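PDB 6FUX: aminoglycoside phosphotransferase from Streptomyces rimosus subsp. rimosus ATCC 10970, which probably transfers phosphate from ATP to streptomycin, inactivating the antibiotic, and is seen here with ADP and streptomycin bound. Local coordinates for residues P69-L74 / G206-G211; E133-A138 / L264-L269. One frame throughout, in Å; residues are numbered along the deposited sequence. Where two conformers were deposited one is given.

Contact 1: residues P69-L74 / G206-G211; sequences PGPRVL and GFIDLG. With ADP (adenosine-5'-diphosphate), chain C.
P69 hands its carbonyl to the end of strand 204-207: F207 N donates to P69 O at 3.1 Å in a nearly straight bond, 174° at the hydrogen. The amide lies above the carbonyl plane, 38° out of it, and does not point at a lone pair. G206 has no side chain, and P69 O lies close against its CA on the side where one would stand. The proline ring flanks the same strand, with P69 CB 3.8 Å from G206 CA. One residue on, G70 CA meets F207 O at 3.4 Å in a CA-H...O contact. P71 CD presses on F207 O too, at 3.1 Å. F207 O is buried with no conventional hydrogen-bond partner; across the contact its close neighbours are G70 CA and P71 CD. P71 CD also meets the L210 methyl CD1, 3.8 Å away.

Both segments then reach the nucleotide. The first torsion of I208, 61°, tucks CG1 between the backbone N and the carbonyl carbon. Both outer methyls lie over one face of the adenine: I208 CG2 is 3.7 Å from ADP C6, while I208 CD1 sits over N9, 3.3 Å from ADP C2'. P71 lies at the rim of the base, with P71 CB 3.7 Å from the exocyclic ADP N6. S88 O and V90 N also bond ADP. The sequence IDLG beside the nucleotide suggests the counterpart of the DFG segment of protein kinases.

Farther out, H187 NE2 bonds to I208 O. P71 leans on T87 and S88 of strand 82-88, and L210 on L63 of helix 50-63, while strand 195-197 pairs with G206 through I196. The contact thus joins the lead-in to edge strand 73-79 of the five-stranded sheet to edge strand 204-207 of the three-stranded sheet.

Contact 2: residues E133-A138 / L264-L269; sequences EMFSMA and LHLDPL. With SRY (streptomycin), chain D.
L266 and A138 form the heart of this contact, where helix 131-143 packs against residues L266-L269. The L266 side chain stands with CG anti to the backbone N (chi1 175°), and its methyl CD1 does the touching. L266 CD1 lies against two groups together, 3.8 Å from A138 CB and 4.0 Å from F135 CD1. The F135 and L266 side chains cross at about a right angle.

L269 packs beside L266 on the same alanine methyl. L269 CB lies 3.9 Å from A138 CB, and L269 O comes within 3.3 Å of A138 CA in a CA-H...O contact with an angle of 155° at the hydrogen. The short alanine allows this close approach of backbone to helix. L269 N is bonded back to L266 O, which ties the two leucines into one turn. L165 of helix 161-168 packs on F135 and A138 from outside the pair.

On D267 the bond to CB leads away from the helix, and D267 OD2 lies 2.7 Å from OG2 of streptomycin. W271 NE1 also bonds to D267 OD2. No hydrogen bond crosses between the segments, and L269 O is buried without a conventional partner. The contact is therefore apolar packing plus one CA-H...O contact, made by a different face of 264-269 from the D267 side that reaches the antibiotic.

In the fold
Both contacts are buried, yet they lie on opposite sides of the chain's centre, about 23 Å between their centres, and they share no secondary-structure element. Contact 1 is made of strand ends and loops, and combines a backbone hydrogen bond with P71 and I208 beside the adenine. Contact 2 sets a helix against residues L266-L269 and relies on apolar packing plus one CA-H...O contact, with no hydrogen bond between its segments. Each borders a different ligand: 69-74 and 206-211 both touch ADP, whereas in contact 2 it is 264-269 that reaches streptomycin. Along the chain the segments alternate, so the nucleotide and antibiotic sides of this kinase-like fold are interlaced in sequence.

Contact 1: residues P69-L74 / G206-G211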
loop_
_atom_site.group_PDB
_atom_site.type_symbol
_atom_site.label_atom_id
_atom_site.label_comp_id
_atom_site.label_asym_id
_atom_site.label_seq_id
_atom_site.Cartn_x
_atom_site.Cartn_y
_atom_site.Cartn_z
ATOM N N PRO A 69 -14.270 -0.968 -1.475
ATOM C CA PRO A 69 -14.068 -2.162 -2.290
ATOM C C PRO A 69 -12.649 -2.739 -2.139
ATOM O O PRO A 69 -11.674 -2.036 -2.163
ATOM C CB PRO A 69 -14.329 -1.692 -3.743
ATOM C CG PRO A 69 -14.036 -0.226 -3.732
ATOM C CD PRO A 69 -14.466 0.223 -2.342
ATOM N N GLY A 70 -12.617 -4.048 -1.873
ATOM C CA GLY A 70 -11.337 -4.733 -1.626
ATOM C C GLY A 70 -11.590 -6.216 -1.657
ATOM O O GLY A 70 -12.688 -6.608 -1.982
ATOM N N PRO A 71 -10.516 -6.992 -1.428
ATOM C CA PRO A 71 -10.718 -8.432 -1.481
ATOM C C PRO A 71 -11.468 -8.886 -0.271
ATOM O O PRO A 71 -11.562 -8.230 0.756
ATOM C CB PRO A 71 -9.296 -9.016 -1.494
ATOM C CG PRO A 71 -8.408 -7.860 -1.296
ATOM C CD PRO A 71 -9.181 -6.587 -1.065
ATOM N N ARG A 72 -11.953 -10.131 -0.377
ATOM C CA ARG A 72 -12.469 -10.850 0.761
ATOM C C ARG A 72 -11.440 -11.858 1.250
ATOM O O ARG A 72 -10.705 -12.452 0.421
ATOM C CB ARG A 72 -13.688 -11.671 0.322
ATOM C CG ARG A 72 -14.888 -10.799 -0.024
ATOM C CD ARG A 72 -16.037 -11.520 -0.712
ATOM N NE ARG A 72 -15.705 -12.318 -1.911
ATOM C CZ ARG A 72 -15.697 -13.621 -1.946
ATOM N NH1 ARG A 72 -15.916 -14.303 -0.841
ATOM N NH2 ARG A 72 -15.438 -14.243 -3.077
ATOM N N VAL A 73 -11.403 -12.076 2.549
ATOM C CA VAL A 73 -10.552 -13.135 3.138
ATOM C C VAL A 73 -11.242 -14.449 2.900
ATOM O O VAL A 73 -12.358 -14.586 3.399
ATOM C CB VAL A 73 -10.276 -12.901 4.629
ATOM C CG1 VAL A 73 -9.443 -14.004 5.227
ATOM C CG2 VAL A 73 -9.565 -11.558 4.830
ATOM N N LEU A 74 -10.551 -15.331 2.170
ATOM C CA LEU A 74 -11.140 -16.674 1.931
ATOM C C LEU A 74 -10.748 -17.688 2.985
ATOM O O LEU A 74 -11.461 -18.664 3.180
ATOM C CB LEU A 74 -10.707 -17.093 0.533
ATOM C CG LEU A 74 -11.246 -16.236 -0.618
ATOM C CD1 LEU A 74 -10.792 -16.694 -1.960
ATOM C CD2 LEU A 74 -12.754 -16.105 -0.550
ATOM N N GLY A 206 -11.314 -2.010 -6.904
ATOM C CA GLY A 206 -10.968 -2.128 -5.528
ATOM C C GLY A 206 -9.484 -1.924 -5.222
ATOM O O GLY A 206 -8.733 -1.777 -6.091
ATOM N N PHE A 207 -9.194 -1.916 -3.948
ATOM C CA PHE A 207 -7.899 -1.803 -3.342
ATOM C C PHE A 207 -7.346 -3.151 -2.926
ATOM O O PHE A 207 -8.103 -4.012 -2.467
ATOM C CB PHE A 207 -8.000 -0.884 -2.137
ATOM C CG PHE A 207 -8.431 0.536 -2.389
ATOM C CD1 PHE A 207 -7.569 1.401 -3.030
ATOM C CD2 PHE A 207 -9.675 1.012 -2.045
ATOM C CE1 PHE A 207 -7.922 2.697 -3.304
ATOM C CE2 PHE A 207 -10.057 2.317 -2.319
ATOM C CZ PHE A 207 -9.143 3.178 -2.904
ATOM N N ILE A 208 -6.030 -3.330 -3.111
ATOM C CA ILE A 208 -5.379 -4.562 -2.672
ATOM C C ILE A 208 -4.173 -4.205 -1.772
ATOM O O ILE A 208 -3.754 -3.017 -1.703
ATOM C CB ILE A 208 -4.978 -5.438 -3.897
ATOM C CG1 ILE A 208 -4.003 -4.753 -4.839
ATOM C CG2 ILE A 208 -6.204 -6.036 -4.623
ATOM C CD1 ILE A 208 -3.185 -5.711 -5.650
ATOM N N ASP A 209 -3.471 -5.230 -1.239
ATOM C CA ASP A 209 -2.196 -5.017 -0.492
ATOM C C ASP A 209 -2.420 -4.076 0.711
ATOM O O ASP A 209 -1.875 -2.995 0.826
ATOM C CB ASP A 209 -1.107 -4.548 -1.442
ATOM C CG ASP A 209 0.318 -4.903 -1.116
ATOM O OD1 ASP A 209 0.496 -5.697 -0.188
ATOM O OD2 ASP A 209 1.237 -4.269 -1.757
ATOM N N LEU A 210 -3.283 -4.563 1.587
ATOM C CA LEU A 210 -3.896 -3.747 2.696
ATOM C C LEU A 210 -3.193 -3.906 4.055
ATOM O O LEU A 210 -3.774 -3.523 5.086
ATOM C CB LEU A 210 -5.403 -3.981 2.767
ATOM C CG LEU A 210 -6.220 -3.526 1.582
ATOM C CD1 LEU A 210 -7.521 -4.284 1.513
ATOM C CD2 LEU A 210 -6.476 -2.047 1.694
ATOM N N GLY A 211 -1.991 -4.460 4.093
ATOM C CA GLY A 211 -1.381 -4.785 5.362
ATOM C C GLY A 211 -0.866 -3.601 6.174
ATOM O O GLY A 211 -0.480 -3.811 7.338
HETATM O "O5'" ADP C . 0.528 -8.677 -3.839
HETATM C "C5'" ADP C . 1.465 -8.720 -5.005
HETATM C "C4'" ADP C . 0.787 -8.724 -6.411
HETATM O "O4'" ADP C . -0.215 -9.745 -6.528
HETATM C "C3'" ADP C . -0.025 -7.419 -6.821
HETATM O "O3'" ADP C . 0.754 -6.387 -7.417
HETATM C "C2'" ADP C . -1.423 -7.748 -7.486
HETATM O "O2'" ADP C . -1.956 -7.578 -8.872
HETATM C "C1'" ADP C . -1.531 -9.163 -6.945
HETATM N N9 ADP C . -2.618 -9.359 -5.904
HETATM C C8 ADP C . -2.551 -9.698 -4.584
HETATM N N7 ADP C . -3.802 -9.902 -4.007
HETATM C C5 ADP C . -4.654 -9.663 -5.011
HETATM C C6 ADP C . -6.047 -9.674 -5.039
HETATM N N6 ADP C . -6.587 -10.140 -3.734
HETATM N N1 ADP C . -6.512 -9.272 -6.303
HETATM C C2 ADP C . -5.841 -8.933 -7.394
HETATM N N3 ADP C . -4.481 -8.951 -7.455
HETATM C C4 ADP C . -3.898 -9.298 -6.287
#

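Contact 2: residues E133-A138 / L264-L269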
loop_
_atom_site.group_PDB
_atom_site.type_symbol
_atom_site.label_atom_id
_atom_site.label_comp_id
_atom_site.label_asym_id
_atom_site.label_seq_id
_atom_site.Cartn_x
_atom_site.Cartn_y
_atom_site.Cartn_z
ATOM N N GLU A 133 4.902 4.958 14.877
ATOM C CA GLU A 133 5.160 3.572 14.436
ATOM C C GLU A 133 6.082 3.559 13.206
ATOM O O GLU A 133 7.120 2.835 13.154
ATOM C CB GLU A 133 3.880 2.834 14.057
ATOM C CG GLU A 133 4.182 1.432 13.471
ATOM C CD GLU A 133 2.978 0.530 13.245
ATOM O OE1 GLU A 133 1.799 0.937 13.591
ATOM O OE2 GLU A 133 3.217 -0.604 12.834
ATOM N N MET A 134 5.721 4.318 12.168
ATOM C CA MET A 134 6.453 4.226 10.884
ATOM C C MET A 134 7.861 4.785 11.038
ATOM O O MET A 134 8.882 4.222 10.427
ATOM C CB MET A 134 5.628 4.906 9.782
ATOM C CG MET A 134 4.216 4.357 9.589
ATOM S SD MET A 134 4.083 2.544 9.625
ATOM C CE MET A 134 4.911 2.254 8.057
ATOM N N PHE A 135 8.041 5.891 11.764
ATOM C CA PHE A 135 9.365 6.416 11.987
ATOM C C PHE A 135 10.262 5.415 12.765
ATOM O O PHE A 135 11.476 5.166 12.455
ATOM C CB PHE A 135 9.284 7.772 12.695
ATOM C CG PHE A 135 10.606 8.446 12.607
ATOM C CD1 PHE A 135 11.016 9.001 11.421
ATOM C CD2 PHE A 135 11.464 8.425 13.680
ATOM C CE1 PHE A 135 12.284 9.547 11.307
ATOM C CE2 PHE A 135 12.738 8.970 13.575
ATOM C CZ PHE A 135 13.157 9.512 12.381
ATOM N N SER A 136 9.685 4.782 13.807
ATOM C CA SER A 136 10.376 3.728 14.532
ATOM C C SER A 136 10.791 2.599 13.602
ATOM O O SER A 136 11.942 2.083 13.791
ATOM C CB SER A 136 9.569 3.187 15.707
ATOM O OG SER A 136 9.351 4.246 16.636
ATOM N N MET A 137 9.869 2.188 12.690
ATOM C CA MET A 137 10.254 1.152 11.720
ATOM C C MET A 137 11.442 1.647 10.902
ATOM O O MET A 137 12.434 0.883 10.651
ATOM C CB MET A 137 9.083 0.793 10.817
ATOM C CG MET A 137 7.954 0.183 11.560
ATOM S SD MET A 137 6.618 -0.279 10.357
ATOM C CE MET A 137 7.655 -1.087 9.162
ATOM N N ALA A 138 11.414 2.896 10.465
ATOM C CA ALA A 138 12.513 3.388 9.632
ATOM C C ALA A 138 13.872 3.321 10.376
ATOM O O ALA A 138 14.987 3.056 9.793
ATOM C CB ALA A 138 12.261 4.801 9.166
ATOM N N LEU A 264 6.967 10.984 1.157
ATOM C CA LEU A 264 7.597 10.305 0.040
ATOM C C LEU A 264 8.970 9.824 0.487
ATOM O O LEU A 264 9.438 8.745 0.036
ATOM C CB LEU A 264 7.678 11.209 -1.186
ATOM C CG LEU A 264 8.334 10.583 -2.417
ATOM C CD1 LEU A 264 7.496 9.410 -2.889
ATOM C CD2 LEU A 264 8.443 11.593 -3.496
ATOM N N HIS A 265 9.695 10.659 1.247
ATOM C CA HIS A 265 11.105 10.364 1.604
ATOM C C HIS A 265 11.184 9.368 2.766
ATOM O O HIS A 265 12.119 8.590 2.840
ATOM C CB HIS A 265 11.870 11.654 1.856
ATOM C CG HIS A 265 12.104 12.429 0.622
ATOM N ND1 HIS A 265 12.848 13.569 0.685
ATOM C CD2 HIS A 265 11.763 12.242 -0.679
ATOM C CE1 HIS A 265 12.986 14.058 -0.544
ATOM N NE2 HIS A 265 12.261 13.294 -1.371
ATOM N N LEU A 266 10.158 9.281 3.608
ATOM C CA LEU A 266 10.174 8.350 4.718
ATOM C C LEU A 266 9.840 6.946 4.240
ATOM O O LEU A 266 10.471 6.036 4.661
ATOM C CB LEU A 266 9.153 8.781 5.771
ATOM C CG LEU A 266 8.948 7.848 6.955
ATOM C CD1 LEU A 266 10.262 7.621 7.710
ATOM C CD2 LEU A 266 7.883 8.471 7.861
ATOM N N ASP A 267 8.861 6.820 3.350
ATOM C CA ASP A 267 8.305 5.511 3.054
ATOM C C ASP A 267 9.380 4.482 2.673
ATOM O O ASP A 267 9.352 3.373 3.200
ATOM C CB ASP A 267 7.291 5.618 1.930
ATOM C CG ASP A 267 6.484 4.346 1.767
ATOM O OD1 ASP A 267 5.461 4.184 2.518
ATOM O OD2 ASP A 267 6.902 3.505 0.891
ATOM N N PRO A 268 10.258 4.780 1.727
ATOM C CA PRO A 268 11.242 3.748 1.380
ATOM C C PRO A 268 12.053 3.213 2.581
ATOM O O PRO A 268 12.602 2.054 2.504
ATOM C CB PRO A 268 12.115 4.439 0.374
ATOM C CG PRO A 268 11.864 5.885 0.500
ATOM C CD PRO A 268 10.469 6.041 1.016
ATOM N N LEU A 269 12.276 4.087 3.581
ATOM C CA LEU A 269 13.166 3.731 4.724
ATOM C C LEU A 269 12.462 2.725 5.630
ATOM O O LEU A 269 13.118 2.246 6.552
ATOM C CB LEU A 269 13.630 4.966 5.485
ATOM C CG LEU A 269 14.293 6.018 4.622
ATOM C CD1 LEU A 269 14.677 7.173 5.472
ATOM C CD2 LEU A 269 15.545 5.442 3.950
HETATM C C11 SRY D . 11.263 4.540 -9.216
HETATM N N11 SRY D . 12.241 5.180 -9.979
HETATM C CA1 SRY D . 13.159 4.801 -10.873
HETATM N NB1 SRY D . 13.920 5.831 -11.342
HETATM N NC1 SRY D . 13.317 3.583 -11.262
HETATM C C21 SRY D . 10.909 3.024 -9.123
HETATM O O21 SRY D . 11.745 2.081 -9.750
HETATM C C31 SRY D . 10.371 2.528 -7.827
HETATM N N31 SRY D . 9.719 1.251 -7.723
HETATM C CD1 SRY D . 10.159 0.026 -7.455
HETATM N NE1 SRY D . 9.308 -0.966 -7.430
HETATM N NF1 SRY D . 11.335 -0.287 -7.211
HETATM C C41 SRY D . 9.849 3.577 -6.930
HETATM O O41 SRY D . 9.659 2.989 -5.654
HETATM C C51 SRY D . 10.448 5.021 -6.862
HETATM O O51 SRY D . 10.905 5.510 -5.508
HETATM C C61 SRY D . 11.283 5.517 -8.025
HETATM O O61 SRY D . 12.594 6.117 -7.716
HETATM C C12 SRY D . 8.253 2.708 -5.302
HETATM C C22 SRY D . 8.132 2.373 -3.898
HETATM C C32 SRY D . 7.792 3.712 -3.202
HETATM O O32 SRY D . 6.434 3.666 -2.651
HETATM C CG2 SRY D . 8.844 4.020 -2.109
HETATM O OG2 SRY D . 8.754 3.291 -1.084
HETATM C C42 SRY D . 7.767 4.653 -4.409
HETATM C CH2 SRY D . 6.616 5.670 -4.294
HETATM O O42 SRY D . 7.542 3.902 -5.599
HETATM O O13 SRY D . 7.206 1.378 -3.470
HETATM C C13 SRY D . 7.430 0.054 -3.932
HETATM C C23 SRY D . 6.718 -0.870 -2.948
HETATM N N23 SRY D . 6.929 -0.678 -1.510
HETATM C CI3 SRY D . 8.374 -0.585 -1.131
HETATM C C33 SRY D . 5.253 -1.020 -3.379
HETATM O O33 SRY D . 4.523 -1.713 -2.537
HETATM C C43 SRY D . 4.973 -1.041 -4.903
HETATM O O43 SRY D . 3.544 -0.876 -5.187
HETATM C C53 SRY D . 5.854 -0.283 -5.681
HETATM O O53 SRY D . 7.172 -0.004 -5.282
HETATM C C63 SRY D . 5.620 -0.220 -7.172
HETATM O O63 SRY D . 6.728 0.276 -7.821
#